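Local coordinates for outer membrane protein OMP121 (Bacteroides thetaiotaomicron, PDB 5FQ8) that probably imports nutrients across the bacterial outer membrane as a member of the TonB-dependent receptor family, at residues T645-V650 / Y668-D673; K696-G701 / W728-S733. All coordinates share one frame; numbering follows the deposited sequence.

Interaction 1: residues T645-V650 / Y668-D673; sequences TTESEV and YNRNTD
Thr646 pairs with Asn671, and Ser648 with Asn669, across an antiparallel beta hairpin made of strands 643-656 and 661-680, part of the barrel wall expected of a TonB-dependent receptor. Backbone bonds knit the two hydrogen-bonded pairs. Thr646 N reaches Asn671 O at 2.8 Å and Asn671 N answers to Thr646 O; Ser648 N reaches Asn669 O at 2.9 Å, with Asn669 N returning to Ser648 O. Between them, Glu647 CA comes within 3.2 Å of Asn669 O in a supporting CA-H...O contact.

Charge dominates the buried face that carries Glu647, Glu649, Tyr668 and Arg670. Glu647 and Arg670 form a salt bridge, OE2 to NH1, whose modelled separation is too short to trust, so the mutual tilt of the two groups is doubtful as well. With CG anti to the backbone N (chi1 -174°), the glutamate extends across to the arginine. These side chains also reach the plug: Glu647 OE1 accepts from Ala147 N, Arg670 NH2 gives bonds to Lys145 O and Ala158 O, and Glu649 OE2 pairs with Arg89. Long side chains with several donors or acceptors suit a wall that faces an interior domain, since one residue can bond both its strand neighbour and the plug.

On the same face the hydroxyls of Thr645 and Thr672 share a hydrogen bond, OG1 to OG1 at 3.2 Å, while Thr645 CG2 packs 4.1 Å from Arg670 CG. Threonine, beta-branched and polar, serves both needs; an alanine in place of Thr645 would probably leave Thr672 OG1 without this mate and the aliphatic stem of Arg670 less tightly flanked.

On the partly exposed face, one water joins short polar side chains, bound to Ser648 OG at 2.7 Å and only weakly to Asn669 ND2.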
loop_
_atom_site.group_PDB
_atom_site.type_symbol
_atom_site.label_atom_id
_atom_site.label_comp_id
_atom_site.label_asym_id
_atom_site.label_seq_id
_atom_site.Cartn_x
_atom_site.Cartn_y
_atom_site.Cartn_z
ATOM N N THR B 645 42.171 6.241 0.364
ATOM C CA THR B 645 42.731 5.762 1.614
ATOM C C THR B 645 44.209 5.468 1.408
ATOM O O THR B 645 44.578 4.798 0.444
ATOM C CB THR B 645 42.019 4.505 2.108
ATOM O OG1 THR B 645 40.662 4.810 2.430
ATOM C CG2 THR B 645 42.694 3.992 3.345
ATOM N N THR B 646 45.051 5.993 2.295
ATOM C CA THR B 646 46.476 5.712 2.295
ATOM C C THR B 646 46.848 5.041 3.602
ATOM O O THR B 646 46.415 5.474 4.671
ATOM C CB THR B 646 47.314 6.969 2.135
ATOM O OG1 THR B 646 46.751 7.802 1.122
ATOM C CG2 THR B 646 48.719 6.604 1.729
ATOM N N GLU B 647 47.659 3.986 3.514
ATOM C CA GLU B 647 48.069 3.246 4.695
ATOM C C GLU B 647 49.560 2.992 4.665
ATOM O O GLU B 647 50.129 2.758 3.601
ATOM C CB GLU B 647 47.345 1.918 4.797
ATOM C CG GLU B 647 47.625 1.177 6.067
ATOM C CD GLU B 647 46.694 0.032 6.251
ATOM O OE1 GLU B 647 46.660 -0.847 5.376
ATOM O OE2 GLU B 647 45.969 0.021 7.249
ATOM N N SER B 648 50.181 3.068 5.841
ATOM C CA SER B 648 51.546 2.614 6.081
ATOM C C SER B 648 51.508 1.478 7.087
ATOM O O SER B 648 50.782 1.544 8.079
ATOM C CB SER B 648 52.437 3.721 6.630
ATOM O OG SER B 648 52.334 4.893 5.862
ATOM N N GLU B 649 52.297 0.441 6.845
ATOM C CA GLU B 649 52.288 -0.686 7.762
ATOM C C GLU B 649 53.647 -1.362 7.801
ATOM O O GLU B 649 54.292 -1.530 6.766
ATOM C CB GLU B 649 51.213 -1.694 7.363
ATOM C CG GLU B 649 50.999 -2.797 8.361
ATOM C CD GLU B 649 49.927 -3.736 7.938
ATOM O OE1 GLU B 649 49.491 -3.621 6.779
ATOM O OE2 GLU B 649 49.513 -4.573 8.761
ATOM N N VAL B 650 54.063 -1.761 9.000
ATOM C CA VAL B 650 55.266 -2.558 9.206
ATOM C C VAL B 650 54.928 -3.649 10.211
ATOM O O VAL B 650 54.105 -3.453 11.109
ATOM C CB VAL B 650 56.452 -1.690 9.681
ATOM C CG1 VAL B 650 56.149 -1.041 11.019
ATOM C CG2 VAL B 650 57.712 -2.498 9.757
ATOM N N TYR B 668 50.181 -0.166 12.089
ATOM C CA TYR B 668 49.522 0.396 10.919
ATOM C C TYR B 668 49.116 1.839 11.152
ATOM O O TYR B 668 48.826 2.256 12.272
ATOM C CB TYR B 668 48.295 -0.397 10.542
ATOM C CG TYR B 668 47.280 -0.481 11.639
ATOM C CD1 TYR B 668 46.310 0.493 11.798
ATOM C CD2 TYR B 668 47.274 -1.548 12.502
ATOM C CE1 TYR B 668 45.383 0.404 12.794
ATOM C CE2 TYR B 668 46.356 -1.643 13.498
ATOM C CZ TYR B 668 45.418 -0.667 13.642
ATOM O OH TYR B 668 44.510 -0.798 14.644
ATOM N N ASN B 669 49.059 2.585 10.060
ATOM C CA ASN B 669 48.675 3.991 10.084
ATOM C C ASN B 669 47.802 4.243 8.861
ATOM O O ASN B 669 48.311 4.307 7.742
ATOM C CB ASN B 669 49.914 4.880 10.095
ATOM C CG ASN B 669 49.589 6.338 9.923
ATOM O OD1 ASN B 669 49.297 7.028 10.883
ATOM N ND2 ASN B 669 49.658 6.819 8.693
ATOM N N ARG B 670 46.497 4.390 9.081
ATOM C CA ARG B 670 45.482 4.405 8.031
ATOM C C ARG B 670 44.821 5.773 7.962
ATOM O O ARG B 670 44.340 6.274 8.982
ATOM C CB ARG B 670 44.430 3.334 8.326
ATOM C CG ARG B 670 43.592 2.867 7.188
ATOM C CD ARG B 670 42.519 1.963 7.761
ATOM N NE ARG B 670 42.162 0.839 6.899
ATOM C CZ ARG B 670 42.820 -0.311 6.862
ATOM N NH1 ARG B 670 43.876 -0.483 7.621
ATOM N NH2 ARG B 670 42.429 -1.280 6.058
ATOM N N ASN B 671 44.781 6.372 6.768
ATOM C CA ASN B 671 44.119 7.664 6.554
ATOM C C ASN B 671 43.141 7.539 5.398
ATOM O O ASN B 671 43.555 7.361 4.252
ATOM C CB ASN B 671 45.125 8.782 6.264
ATOM C CG ASN B 671 45.794 9.309 7.517
ATOM O OD1 ASN B 671 46.986 9.115 7.723
ATOM N ND2 ASN B 671 45.029 9.975 8.362
ATOM N N THR B 672 41.857 7.664 5.694
ATOM C CA THR B 672 40.809 7.703 4.679
ATOM C C THR B 672 40.434 9.159 4.412
ATOM O O THR B 672 39.896 9.834 5.290
ATOM C CB THR B 672 39.602 6.897 5.137
ATOM O OG1 THR B 672 40.022 5.569 5.451
ATOM C CG2 THR B 672 38.561 6.850 4.043
ATOM N N ASP B 673 40.711 9.633 3.201
ATOM C CA ASP B 673 40.540 11.034 2.847
ATOM C C ASP B 673 39.482 11.206 1.766
ATOM O O ASP B 673 39.179 10.286 1.011
ATOM C CB ASP B 673 41.853 11.641 2.356
ATOM C CG ASP B 673 41.883 13.138 2.502
ATOM O OD1 ASP B 673 41.152 13.661 3.355
ATOM O OD2 ASP B 673 42.638 13.798 1.772
HETATM O O HOH W 1 50.439 6.832 5.897
#

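Interaction 2: residues K696-G701 / W728-S733; sequences KIRNRG and WSKVIS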
loop_
_atom_site.group_PDB
_atom_site.type_symbol
_atom_site.label_atom_id
_atom_site.label_comp_id
_atom_site.label_asym_id
_atom_site.label_seq_id
_atom_site.Cartn_x
_atom_site.Cartn_y
_atom_site.Cartn_z
ATOM N N LYS B 696 40.316 13.631 6.655
ATOM C CA LYS B 696 40.908 12.338 6.956
ATOM C C LYS B 696 40.298 11.737 8.212
ATOM O O LYS B 696 40.212 12.392 9.250
ATOM C CB LYS B 696 42.417 12.482 7.133
ATOM C CG LYS B 696 43.132 12.961 5.897
ATOM C CD LYS B 696 44.562 13.354 6.173
ATOM C CE LYS B 696 45.186 13.848 4.913
ATOM N NZ LYS B 696 46.638 13.935 5.007
ATOM N N ILE B 697 39.872 10.498 8.103
ATOM C CA ILE B 697 39.553 9.670 9.250
ATOM C C ILE B 697 40.724 8.726 9.463
ATOM O O ILE B 697 41.037 7.908 8.593
ATOM C CB ILE B 697 38.248 8.898 9.037
ATOM C CG1 ILE B 697 37.161 9.846 8.575
ATOM C CG2 ILE B 697 37.821 8.221 10.321
ATOM C CD1 ILE B 697 36.506 10.518 9.697
ATOM N N ARG B 698 41.387 8.855 10.600
ATOM C CA ARG B 698 42.629 8.151 10.853
ATOM C C ARG B 698 42.397 6.991 11.805
ATOM O O ARG B 698 41.694 7.131 12.808
ATOM C CB ARG B 698 43.680 9.097 11.425
ATOM C CG ARG B 698 45.057 8.510 11.481
ATOM C CD ARG B 698 46.046 9.528 11.933
ATOM N NE ARG B 698 45.828 9.863 13.326
ATOM C CZ ARG B 698 46.414 10.877 13.941
ATOM N NH1 ARG B 698 47.247 11.662 13.279
ATOM N NH2 ARG B 698 46.164 11.101 15.217
ATOM N N ASN B 699 42.971 5.840 11.463
ATOM C CA ASN B 699 43.007 4.673 12.338
ATOM C C ASN B 699 44.454 4.207 12.439
ATOM O O ASN B 699 45.058 3.824 11.437
ATOM C CB ASN B 699 42.103 3.555 11.822
ATOM C CG ASN B 699 40.641 3.859 12.018
ATOM O OD1 ASN B 699 40.096 3.690 13.103
ATOM N ND2 ASN B 699 39.995 4.310 10.960
ATOM N N ARG B 700 45.010 4.270 13.643
ATOM C CA ARG B 700 46.352 3.802 13.957
ATOM C C ARG B 700 46.267 2.801 15.091
ATOM O O ARG B 700 45.415 2.923 15.974
ATOM C CB ARG B 700 47.282 4.932 14.415
ATOM C CG ARG B 700 47.700 5.938 13.382
ATOM C CD ARG B 700 48.842 6.827 13.910
ATOM N NE ARG B 700 48.710 7.187 15.320
ATOM C CZ ARG B 700 49.359 8.197 15.890
ATOM N NH1 ARG B 700 50.169 8.955 15.166
ATOM N NH2 ARG B 700 49.190 8.456 17.180
ATOM N N GLY B 701 47.174 1.834 15.095
ATOM C CA GLY B 701 47.206 0.910 16.207
ATOM C C GLY B 701 48.217 -0.200 16.082
ATOM O O GLY B 701 49.154 -0.138 15.289
ATOM N N TRP B 728 43.772 3.445 17.551
ATOM C CA TRP B 728 43.575 4.862 17.829
ATOM C C TRP B 728 42.756 5.471 16.693
ATOM O O TRP B 728 43.212 5.527 15.547
ATOM C CB TRP B 728 44.912 5.581 17.986
ATOM C CG TRP B 728 45.545 5.479 19.347
ATOM C CD1 TRP B 728 45.362 6.314 20.409
ATOM C CD2 TRP B 728 46.495 4.501 19.771
ATOM N NE1 TRP B 728 46.136 5.910 21.470
ATOM C CE2 TRP B 728 46.838 4.796 21.100
ATOM C CE3 TRP B 728 47.084 3.395 19.156
ATOM C CZ2 TRP B 728 47.730 4.027 21.819
ATOM C CZ3 TRP B 728 47.971 2.639 19.870
ATOM C CH2 TRP B 728 48.284 2.952 21.186
ATOM N N SER B 729 41.554 5.932 17.017
ATOM C CA SER B 729 40.629 6.512 16.051
ATOM C C SER B 729 40.646 8.020 16.156
ATOM O O SER B 729 40.579 8.569 17.254
ATOM C CB SER B 729 39.207 6.015 16.306
ATOM O OG SER B 729 38.318 6.519 15.344
ATOM N N LYS B 730 40.717 8.699 15.019
ATOM C CA LYS B 730 40.627 10.156 15.064
ATOM C C LYS B 730 40.181 10.691 13.716
ATOM O O LYS B 730 40.949 10.642 12.755
ATOM C CB LYS B 730 41.957 10.765 15.468
ATOM C CG LYS B 730 41.929 12.270 15.660
ATOM C CD LYS B 730 43.335 12.821 15.849
ATOM C CE LYS B 730 43.346 14.087 16.678
ATOM N NZ LYS B 730 44.608 14.829 16.553
ATOM N N VAL B 731 38.951 11.202 13.656
ATOM C CA VAL B 731 38.592 12.150 12.615
ATOM C C VAL B 731 39.587 13.280 12.663
ATOM O O VAL B 731 39.876 13.796 13.740
ATOM C CB VAL B 731 37.162 12.662 12.837
ATOM C CG1 VAL B 731 36.709 13.507 11.664
ATOM C CG2 VAL B 731 36.217 11.521 13.070
ATOM N N ILE B 732 40.151 13.657 11.526
ATOM C CA ILE B 732 41.175 14.695 11.523
ATOM C C ILE B 732 40.585 16.063 11.226
ATOM O O ILE B 732 40.871 17.034 11.921
ATOM C CB ILE B 732 42.317 14.337 10.550
ATOM C CG1 ILE B 732 43.276 13.368 11.231
ATOM C CG2 ILE B 732 43.067 15.577 10.150
ATOM C CD1 ILE B 732 44.595 13.229 10.522
ATOM N N SER B 733 39.751 16.165 10.202
ATOM C CA SER B 733 39.038 17.404 9.949
ATOM C C SER B 733 37.713 17.084 9.289
ATOM O O SER B 733 37.591 16.110 8.550
ATOM C CB SER B 733 39.843 18.360 9.072
ATOM O OG SER B 733 40.142 17.763 7.827
HETATM O O HOH W 2 44.561 8.526 14.869
HETATM O O HOH W 3 37.548 4.508 13.984
#
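Arg698 and Lys730 run side by side and point the same way, a hydrogen-bonded pair in the antiparallel hairpin of strands 697-712 and 716-731. Both carry CG anti to the backbone N (chi1 -170° and -175°), which sends the two chains out together. Arg698 NH2 comes 3.4 Å from Lys730 CD, so the guanidinium packs against the CD methylene of Lys730 rather than directly on the amine. Ile732 crosses obliquely, placing CD1 4.1 Å from Arg698 NH1, and Arg700 NE lies above one face of the guanidinium, toward its rim. Arg698 NE donates to a water that bonds weakly to Trp728 O.

Farther along this face the indole of Trp728 presents an edge: CE3 sits 3.9 Å from Gly701 CA, and Arg700 O also lies near the ring plane.

The other face turns to the barrel interior. Ile697 and Val731 lie alongside each other, Ile697 CD1 meeting Val731 CG2 at 3.5 Å, and both touch Val761. Next to this apolar patch, Asn699 and Ser729 are linked by a water bound to Asn699 OD1 at 2.8 Å. Asn699 OD1 also accepts from Asn727 ND2, and its ND2 gives a bond to Val91 O, holding the amide's rotation.

Past the end of the paired strands, Ile732 N still donates to Lys696 O, extending the pairing by one bond.

The charged ends of the first pair remain close, Arg698 NH2 to Lys730 NZ at 4.3 Å, a like-charge proximity that may make protonation of the lysine somewhat less favourable.

How the interactions relate
The two interactions are successive hairpins of the same barrel wall, their centres about 10 Å apart, and they meet where strand 661-680 lies beside strand 697-712. Backbone bonds probably join them there: Arg670 N to Asn699 O at 2.8 Å and Thr672 O to Ile697 N at 2.9 Å. Each middle strand is thus held on two edges. Side chains also meet across the seam, with Asn669 OD1 packed 3.1 Å from Arg700 CD. Asn727 connects the inner faces, bonding Tyr668 of interaction 1 and Asn699 of interaction 2. Neither contact lies at the calcium, magnesium or lipid sites.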